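Local atomic coordinates of UBP3-associated protein BRE5 (Saccharomyces cerevisiae, PDB entry 2QIY), a protein that works with the deubiquitinating enzyme UBP3 to remove ubiquitin, a step bearing on sec23, and is represented here by its NTF2-like domain. Residues Tyr23-Met26 against Lys32-Tyr35; Phe16-Asn21 against Gln124-Leu129; Met112-Thr115 against Val119-Phe122. All coordinates share one frame; numbering follows the deposited sequence.

Contact 1 (Tyr23-Met26 against Lys32-Tyr35); sequences YERM and KLAY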
loop_
_atom_site.group_PDB
_atom_site.type_symbol
_atom_site.label_atom_id
_atom_site.label_comp_id
_atom_site.label_asym_id
_atom_site.label_seq_id
_atom_site.Cartn_x
_atom_site.Cartn_y
_atom_site.Cartn_z
ATOM N N TYR A 23 -12.230 -9.357 -5.649
ATOM C CA TYR A 23 -12.315 -10.245 -4.487
ATOM C C TYR A 23 -13.428 -11.256 -4.606
ATOM O O TYR A 23 -13.304 -12.389 -4.131
ATOM C CB TYR A 23 -12.408 -9.473 -3.179
ATOM C CG TYR A 23 -11.171 -8.660 -2.867
ATOM C CD1 TYR A 23 -9.949 -9.275 -2.553
ATOM C CD2 TYR A 23 -11.225 -7.264 -2.867
ATOM C CE1 TYR A 23 -8.797 -8.501 -2.264
ATOM C CE2 TYR A 23 -10.106 -6.495 -2.568
ATOM C CZ TYR A 23 -8.899 -7.112 -2.273
ATOM O OH TYR A 23 -7.800 -6.343 -1.978
ATOM N N GLU A 24 -14.503 -10.881 -5.283
ATOM C CA GLU A 24 -15.604 -11.804 -5.408
ATOM C C GLU A 24 -15.285 -12.901 -6.416
ATOM O O GLU A 24 -15.763 -14.022 -6.264
ATOM C CB GLU A 24 -16.905 -11.067 -5.687
ATOM C CG GLU A 24 -17.407 -10.288 -4.450
ATOM C CD GLU A 24 -18.666 -9.471 -4.725
ATOM O OE1 GLU A 24 -19.013 -9.280 -5.915
ATOM O OE2 GLU A 24 -19.329 -9.044 -3.746
ATOM N N ARG A 25 -14.445 -12.588 -7.414
ATOM C CA ARG A 25 -13.989 -13.598 -8.380
ATOM C C ARG A 25 -13.182 -14.694 -7.695
ATOM O O ARG A 25 -13.179 -15.844 -8.155
ATOM C CB ARG A 25 -13.158 -12.975 -9.519
ATOM C CG ARG A 25 -13.982 -12.206 -10.517
ATOM C CD ARG A 25 -13.172 -11.898 -11.767
ATOM N NE ARG A 25 -12.561 -10.566 -11.743
ATOM C CZ ARG A 25 -11.276 -10.329 -11.517
ATOM N NH1 ARG A 25 -10.433 -11.337 -11.298
ATOM N NH2 ARG A 25 -10.820 -9.082 -11.528
ATOM N N MET A 26 -12.487 -14.340 -6.613
ATOM C CA MET A 26 -11.777 -15.322 -5.801
ATOM C C MET A 26 -12.725 -16.319 -5.181
ATOM O O MET A 26 -12.406 -17.506 -5.085
ATOM C CB MET A 26 -11.005 -14.643 -4.687
ATOM C CG MET A 26 -9.953 -13.753 -5.244
ATOM S SD MET A 26 -8.787 -13.344 -3.951
ATOM C CE MET A 26 -7.509 -12.527 -4.931
ATOM N N LYS A 32 -10.216 -18.661 -13.091
ATOM C CA LYS A 32 -10.431 -17.626 -14.123
ATOM C C LYS A 32 -9.899 -16.246 -13.718
ATOM O O LYS A 32 -9.993 -15.277 -14.489
ATOM C CB LYS A 32 -11.914 -17.502 -14.472
ATOM C CG LYS A 32 -12.476 -18.683 -15.206
ATOM C CD LYS A 32 -13.936 -18.427 -15.502
ATOM C CE LYS A 32 -14.529 -19.519 -16.350
ATOM N NZ LYS A 32 -16.025 -19.435 -16.296
ATOM N N LEU A 33 -9.362 -16.150 -12.507
ATOM C CA LEU A 33 -8.753 -14.895 -12.035
ATOM C C LEU A 33 -7.731 -14.324 -12.992
ATOM O O LEU A 33 -7.693 -13.111 -13.205
ATOM C CB LEU A 33 -8.078 -15.085 -10.672
ATOM C CG LEU A 33 -9.064 -15.257 -9.530
ATOM C CD1 LEU A 33 -8.298 -15.745 -8.313
ATOM C CD2 LEU A 33 -9.721 -13.901 -9.234
ATOM N N ALA A 34 -6.904 -15.195 -13.559
ATOM C CA ALA A 34 -5.790 -14.777 -14.391
ATOM C C ALA A 34 -6.247 -14.040 -15.650
ATOM O O ALA A 34 -5.471 -13.267 -16.205
ATOM C CB ALA A 34 -4.924 -15.986 -14.767
ATOM N N TYR A 35 -7.496 -14.265 -16.084
ATOM C CA TYR A 35 -8.087 -13.607 -17.268
ATOM C C TYR A 35 -8.075 -12.078 -17.142
ATOM O O TYR A 35 -8.068 -11.347 -18.142
ATOM C CB TYR A 35 -9.530 -14.130 -17.493
ATOM C CG TYR A 35 -10.339 -13.443 -18.601
ATOM C CD1 TYR A 35 -11.110 -12.296 -18.337
ATOM C CD2 TYR A 35 -10.340 -13.948 -19.909
ATOM C CE1 TYR A 35 -11.851 -11.666 -19.357
ATOM C CE2 TYR A 35 -11.082 -13.331 -20.926
ATOM C CZ TYR A 35 -11.826 -12.192 -20.642
ATOM O OH TYR A 35 -12.540 -11.591 -21.653
#
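Leu-33 reaches helix 11-28 chiefly with its CD2 methyl, which meets two consecutive residues of the last turns, CD1 adding a touch on Met-26. Its nearest neighbour is Arg-25 NH1, 3.4 Å from Leu-33 CD2, and the same methyl lies 3.6 Å from Arg-25 CB. The leucine branch thus touches both the root and the end of the arginine chain, which is possible because that chain bends at chi3 (-96°) and brings NH1 back beside the methyl, which lies oblique to the guanidinium plane. The approach is van der Waals in kind; the guanidinium also makes a cation-pi contact with Phe-36. Met-26 supplies the second apolar surface: its CG is 4.0 Å from Leu-33 CD2 and as far from Leu-33 CD1, with the two side chains running at about a right angle. Here the contact is local in sequence, since five residues separate the segments: the chain leaves the first helix of the NTF2-like fold, turns back, and enters a short 3-10 segment that includes Ala-34 and Tyr-35. The backbones stay close, with Arg-25 CA 6.5 Å from Leu-33 CA, and together the two segments bury 184 Å². Within the turn, Tyr-35 N donates to Lys-32 O at 3.1 Å, a bond spanning Leu-33 that helps shape the turn. Farther out, Leu-33 also packs on Phe-75 of helix 68-77 and on Val-82 of helix 79-82, while Met-26 lies against Val-82 and against Leu-85 of strand 85-97.

Contact 2 (Phe16-Asn21 against Gln124-Leu129); sequences FAFLQN and QTFILL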
loop_
_atom_site.group_PDB
_atom_site.type_symbol
_atom_site.label_atom_id
_atom_site.label_comp_id
_atom_site.label_asym_id
_atom_site.label_seq_id
_atom_site.Cartn_x
_atom_site.Cartn_y
_atom_site.Cartn_z
ATOM N N PHE A 16 -13.927 1.225 -7.245
ATOM C CA PHE A 16 -14.760 0.499 -6.305
ATOM C C PHE A 16 -15.276 -0.794 -6.938
ATOM O O PHE A 16 -15.198 -1.864 -6.308
ATOM C CB PHE A 16 -15.901 1.374 -5.794
ATOM C CG PHE A 16 -16.697 0.735 -4.699
ATOM C CD1 PHE A 16 -16.325 0.898 -3.368
ATOM C CD2 PHE A 16 -17.831 -0.028 -4.999
ATOM C CE1 PHE A 16 -17.070 0.310 -2.341
ATOM C CE2 PHE A 16 -18.586 -0.622 -3.984
ATOM C CZ PHE A 16 -18.205 -0.454 -2.650
ATOM N N ALA A 17 -15.744 -0.700 -8.186
ATOM C CA ALA A 17 -16.200 -1.871 -8.947
ATOM C C ALA A 17 -15.067 -2.860 -9.171
ATOM O O ALA A 17 -15.259 -4.072 -9.014
ATOM C CB ALA A 17 -16.825 -1.459 -10.286
ATOM N N PHE A 18 -13.892 -2.348 -9.527
ATOM C CA PHE A 18 -12.745 -3.219 -9.730
ATOM C C PHE A 18 -12.460 -4.081 -8.506
ATOM O O PHE A 18 -12.272 -5.300 -8.615
ATOM C CB PHE A 18 -11.462 -2.457 -10.082
ATOM C CG PHE A 18 -10.270 -3.342 -10.032
ATOM C CD1 PHE A 18 -9.460 -3.368 -8.903
ATOM C CD2 PHE A 18 -10.034 -4.255 -11.061
ATOM C CE1 PHE A 18 -8.389 -4.260 -8.818
ATOM C CE2 PHE A 18 -8.968 -5.162 -10.989
ATOM C CZ PHE A 18 -8.138 -5.159 -9.858
ATOM N N LEU A 19 -12.389 -3.445 -7.343
ATOM C CA LEU A 19 -11.998 -4.158 -6.129
ATOM C C LEU A 19 -13.071 -5.160 -5.758
ATOM O O LEU A 19 -12.773 -6.307 -5.420
ATOM C CB LEU A 19 -11.809 -3.173 -4.986
ATOM C CG LEU A 19 -10.463 -2.625 -4.496
ATOM C CD1 LEU A 19 -9.184 -3.120 -5.188
ATOM C CD2 LEU A 19 -10.507 -1.144 -4.231
ATOM N N GLN A 20 -14.332 -4.731 -5.823
ATOM C CA GLN A 20 -15.418 -5.643 -5.457
ATOM C C GLN A 20 -15.420 -6.862 -6.379
ATOM O O GLN A 20 -15.478 -7.995 -5.903
ATOM C CB GLN A 20 -16.778 -4.931 -5.402
ATOM C CG GLN A 20 -17.729 -5.655 -4.444
ATOM C CD GLN A 20 -18.996 -4.873 -4.103
ATOM O OE1 GLN A 20 -19.152 -3.706 -4.463
ATOM N NE2 GLN A 20 -19.910 -5.532 -3.396
ATOM N N ASN A 21 -15.281 -6.626 -7.683
ATOM C CA ASN A 21 -15.221 -7.711 -8.674
ATOM C C ASN A 21 -14.030 -8.667 -8.511
ATOM O O ASN A 21 -14.192 -9.890 -8.623
ATOM C CB ASN A 21 -15.282 -7.157 -10.097
ATOM C CG ASN A 21 -16.645 -6.553 -10.431
ATOM O OD1 ASN A 21 -17.667 -6.934 -9.852
ATOM N ND2 ASN A 21 -16.663 -5.604 -11.359
ATOM N N GLN A 124 -3.032 -3.619 -0.224
ATOM C CA GLN A 124 -2.878 -4.260 -1.528
ATOM C C GLN A 124 -2.915 -3.166 -2.585
ATOM O O GLN A 124 -3.798 -2.305 -2.552
ATOM C CB GLN A 124 -3.974 -5.314 -1.794
ATOM C CG GLN A 124 -3.757 -6.122 -3.111
ATOM C CD GLN A 124 -4.559 -7.429 -3.190
ATOM O OE1 GLN A 124 -4.411 -8.213 -4.150
ATOM N NE2 GLN A 124 -5.392 -7.677 -2.198
ATOM N N THR A 125 -1.971 -3.218 -3.528
ATOM C CA THR A 125 -1.883 -2.186 -4.550
ATOM C C THR A 125 -2.015 -2.812 -5.918
ATOM O O THR A 125 -1.463 -3.882 -6.157
ATOM C CB THR A 125 -0.534 -1.452 -4.431
ATOM O OG1 THR A 125 -0.571 -0.694 -3.215
ATOM C CG2 THR A 125 -0.335 -0.514 -5.561
ATOM N N PHE A 126 -2.743 -2.138 -6.799
ATOM C CA PHE A 126 -2.947 -2.579 -8.188
ATOM C C PHE A 126 -2.610 -1.479 -9.170
ATOM O O PHE A 126 -2.762 -0.282 -8.862
ATOM C CB PHE A 126 -4.425 -2.856 -8.416
ATOM C CG PHE A 126 -5.014 -3.860 -7.472
ATOM C CD1 PHE A 126 -5.533 -3.444 -6.235
ATOM C CD2 PHE A 126 -5.092 -5.218 -7.831
ATOM C CE1 PHE A 126 -6.101 -4.377 -5.367
ATOM C CE2 PHE A 126 -5.690 -6.142 -6.966
ATOM C CZ PHE A 126 -6.182 -5.710 -5.737
ATOM N N ILE A 127 -2.188 -1.878 -10.369
ATOM C CA ILE A 127 -2.145 -0.955 -11.508
ATOM C C ILE A 127 -3.016 -1.545 -12.615
ATOM O O ILE A 127 -2.862 -2.723 -12.965
ATOM C CB ILE A 127 -0.714 -0.697 -12.044
ATOM C CG1 ILE A 127 0.121 -0.015 -10.970
ATOM C CG2 ILE A 127 -0.769 0.212 -13.303
ATOM C CD1 ILE A 127 -0.303 1.359 -10.713
ATOM N N LEU A 128 -3.946 -0.734 -13.099
ATOM C CA LEU A 128 -4.868 -1.092 -14.179
ATOM C C LEU A 128 -4.464 -0.350 -15.446
ATOM O O LEU A 128 -4.317 0.879 -15.450
ATOM C CB LEU A 128 -6.311 -0.717 -13.821
ATOM C CG LEU A 128 -6.849 -1.219 -12.479
ATOM C CD1 LEU A 128 -8.338 -0.941 -12.434
ATOM C CD2 LEU A 128 -6.568 -2.707 -12.303
ATOM N N LEU A 129 -4.321 -1.109 -16.527
ATOM C CA LEU A 129 -3.931 -0.560 -17.819
ATOM C C LEU A 129 -5.117 -0.669 -18.799
ATOM O O LEU A 129 -5.661 -1.751 -18.991
ATOM C CB LEU A 129 -2.743 -1.364 -18.353
ATOM C CG LEU A 129 -2.239 -1.003 -19.756
ATOM C CD1 LEU A 129 -1.455 0.277 -19.723
ATOM C CD2 LEU A 129 -1.370 -2.133 -20.271
#
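Phe-18 has the largest share of this contact, with 79 Å² of its surface covered, and it meets two strand residues in two different ways. Toward Phe-126 it presents an edge: Phe-18 CE1 stands 3.5 Å above the plane of the Phe-126 ring, over its centre, and the planes meet at 76° with centroids 5.0 Å apart, a T-shaped pair. Toward Leu-128 it presents a face. Leu-128 CD2 lies 3.9 Å from the Phe-18 ring centroid and 19° off the normal, which meets the definition of a CH-pi contact, while Leu-128 CD1 approaches Phe-18 CG at 3.9 Å. The phenylalanine can serve both because its CG is anti to the backbone N (chi1 169°), extending the ring from the helix toward the strand. Phe-126 receives a second helix residue, Leu-19, whose CD1 comes to 3.3 Å from Phe-126 CE1 at an oblique angle to the ring. Both Leu-19 torsions lie off the staggered positions, and this short approach is tight and somewhat doubtful. Phe-126 and Leu-128, two residues apart on strand 120-130, both point toward the helix, whose segment axis passes 11.5 Å from that of the strand. This is the packing of helix 11-28 into the concave side of the curved sheet of the NTF2-like fold. Tyr-22 adds another edge-to-face ring to Phe-126, and Ile-139 of the next strand touches Phe-18. The interface between the two segments is therefore made of hydrocarbon and aromatic surface, consistent with a contact held by dispersion and by the edge-to-face and CH-pi geometry of its rings.

Contact 3 (Met112-Thr115 against Val119-Phe122); sequences MFWT and VYKF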
loop_
_atom_site.group_PDB
_atom_site.type_symbol
_atom_site.label_atom_id
_atom_site.label_comp_id
_atom_site.label_asym_id
_atom_site.label_seq_id
_atom_site.Cartn_x
_atom_site.Cartn_y
_atom_site.Cartn_z
ATOM N N MET A 112 -8.000 -9.103 6.278
ATOM C CA MET A 112 -8.274 -10.260 5.441
ATOM C C MET A 112 -8.271 -11.513 6.301
ATOM O O MET A 112 -7.509 -11.621 7.260
ATOM C CB MET A 112 -7.178 -10.340 4.346
ATOM C CG MET A 112 -7.374 -11.450 3.364
ATOM S SD MET A 112 -6.166 -11.254 2.038
ATOM C CE MET A 112 -6.844 -9.841 1.186
ATOM N N PHE A 113 -9.131 -12.465 5.976
ATOM C CA PHE A 113 -9.075 -13.761 6.650
ATOM C C PHE A 113 -9.597 -14.819 5.686
ATOM O O PHE A 113 -9.973 -14.506 4.544
ATOM C CB PHE A 113 -9.822 -13.763 7.988
ATOM C CG PHE A 113 -11.322 -13.530 7.880
ATOM C CD1 PHE A 113 -12.207 -14.585 8.131
ATOM C CD2 PHE A 113 -11.830 -12.267 7.596
ATOM C CE1 PHE A 113 -13.574 -14.390 8.053
ATOM C CE2 PHE A 113 -13.245 -12.053 7.533
ATOM C CZ PHE A 113 -14.088 -13.119 7.756
ATOM N N TRP A 114 -9.522 -16.067 6.119
ATOM C CA TRP A 114 -10.083 -17.166 5.344
ATOM C C TRP A 114 -11.019 -17.888 6.292
ATOM O O TRP A 114 -10.927 -17.739 7.527
ATOM C CB TRP A 114 -8.955 -18.072 4.824
ATOM C CG TRP A 114 -8.067 -17.371 3.792
ATOM C CD1 TRP A 114 -8.106 -17.533 2.419
ATOM C CD2 TRP A 114 -7.049 -16.413 4.051
ATOM N NE1 TRP A 114 -7.179 -16.719 1.822
ATOM C CE2 TRP A 114 -6.511 -16.018 2.796
ATOM C CE3 TRP A 114 -6.519 -15.843 5.228
ATOM C CZ2 TRP A 114 -5.463 -15.086 2.685
ATOM C CZ3 TRP A 114 -5.481 -14.888 5.107
ATOM C CH2 TRP A 114 -4.982 -14.524 3.848
ATOM N N THR A 115 -11.950 -18.665 5.754
ATOM C CA THR A 115 -12.873 -19.398 6.618
ATOM C C THR A 115 -12.156 -20.016 7.812
ATOM O O THR A 115 -11.192 -20.786 7.649
ATOM C CB THR A 115 -13.595 -20.484 5.816
ATOM O OG1 THR A 115 -14.196 -19.864 4.669
ATOM C CG2 THR A 115 -14.645 -21.175 6.692
ATOM N N VAL A 119 -7.942 -12.763 11.600
ATOM C CA VAL A 119 -7.679 -11.719 10.603
ATOM C C VAL A 119 -6.175 -11.379 10.510
ATOM O O VAL A 119 -5.387 -11.631 11.439
ATOM C CB VAL A 119 -8.410 -10.414 10.914
ATOM C CG1 VAL A 119 -9.926 -10.640 10.848
ATOM C CG2 VAL A 119 -7.981 -9.870 12.311
ATOM N N TYR A 120 -5.834 -10.781 9.364
ATOM C CA TYR A 120 -4.517 -10.245 9.084
ATOM C C TYR A 120 -4.723 -8.898 8.404
ATOM O O TYR A 120 -5.501 -8.802 7.428
ATOM C CB TYR A 120 -3.800 -11.148 8.094
ATOM C CG TYR A 120 -3.588 -12.553 8.581
ATOM C CD1 TYR A 120 -4.594 -13.506 8.480
ATOM C CD2 TYR A 120 -2.371 -12.922 9.150
ATOM C CE1 TYR A 120 -4.405 -14.820 8.910
ATOM C CE2 TYR A 120 -2.151 -14.214 9.583
ATOM C CZ TYR A 120 -3.186 -15.174 9.471
ATOM O OH TYR A 120 -3.001 -16.462 9.931
ATOM N N LYS A 121 -4.049 -7.867 8.894
ATOM C CA LYS A 121 -4.165 -6.522 8.311
ATOM C C LYS A 121 -3.394 -6.540 7.024
ATOM O O LYS A 121 -2.339 -7.173 6.966
ATOM C CB LYS A 121 -3.496 -5.496 9.199
ATOM C CG LYS A 121 -4.335 -5.041 10.373
ATOM C CD LYS A 121 -3.814 -3.643 10.765
ATOM C CE LYS A 121 -4.885 -2.786 11.445
ATOM N NZ LYS A 121 -6.128 -2.579 10.674
ATOM N N PHE A 122 -3.894 -5.860 5.993
ATOM C CA PHE A 122 -3.152 -5.854 4.725
ATOM C C PHE A 122 -3.296 -4.531 4.010
ATOM O O PHE A 122 -4.231 -3.766 4.245
ATOM C CB PHE A 122 -3.682 -6.962 3.795
ATOM C CG PHE A 122 -5.011 -6.621 3.144
ATOM C CD1 PHE A 122 -5.025 -6.009 1.885
ATOM C CD2 PHE A 122 -6.220 -6.851 3.796
ATOM C CE1 PHE A 122 -6.209 -5.663 1.272
ATOM C CE2 PHE A 122 -7.414 -6.520 3.192
ATOM C CZ PHE A 122 -7.420 -5.918 1.919
#
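Met-112 and Tyr-120 exchange two backbone hydrogen bonds, the signature of an antiparallel hydrogen-bonded pair. Met-112 N donates to Tyr-120 O at 2.8 Å and is nearly straight, 177° at the hydrogen; Tyr-120 N returns a bond of the same length to Met-112 O. Met-112 O also takes a CA-H...O contact from Val-119 CA at 3.3 Å, so that carbonyl is approached by two donors. Beyond the backbone, Met-112 reaches Phe-122. With CG anti to the backbone N (chi1 -177°) and a bend at chi3, the thioether end folds back so that Met-112 CE sits 3.9 Å from the Phe-122 centroid, only 8° off the normal. Met-112 SD stands above the same face at a longer 5.0 Å, a Met-aromatic contact, while on the same side of the ring Met-112 CB lies 3.7 Å from Phe-122 CD2. Replacing Phe-122 by an alanine would probably leave the Met-112 methyl without the ring face it rests on, freeing the thioether to turn. Toward the hairpin end, Trp-114 CZ3 meets Tyr-120 CD1 at 3.8 Å; the tyrosine carbon lies near the plane of the indole, at its edge. Trp-114 NE1 is satisfied by Tyr-48 OH. The Met-112 and Tyr-120 pair lies near the end of the hairpin of strands 103-114 and 120-130. Strand 85-97 flanks it on one side, bonding through Lys-86 to Phe-113, and strand 137-147 on the other, where Ile-144 and Phe-146 pack on Phe-122.

In the fold
All three contacts belong to one NTF2-like domain. Contacts 1 and 2 share helix 11-28 and have centres about 11 Å apart; contact 3 lies about 18 Å from each and shares strand 120-130 with contact 2. Along the chain, contact 2 pairs distant segments with both local contacts between them: helix-end turn first, hairpin end later. Tyr-23 links the set, its OH 3.7 Å from Phe-122 CE1 and 4.1 Å from Phe-126 CZ. Contact 2 and Tyr-23 hold the helix to the sheet, contact 1 ties its end to the following turn, and contact 3 pairs two strands of that sheet. The other side of strand 120-130 meets the second subunit through Thr-125 and Ile-127.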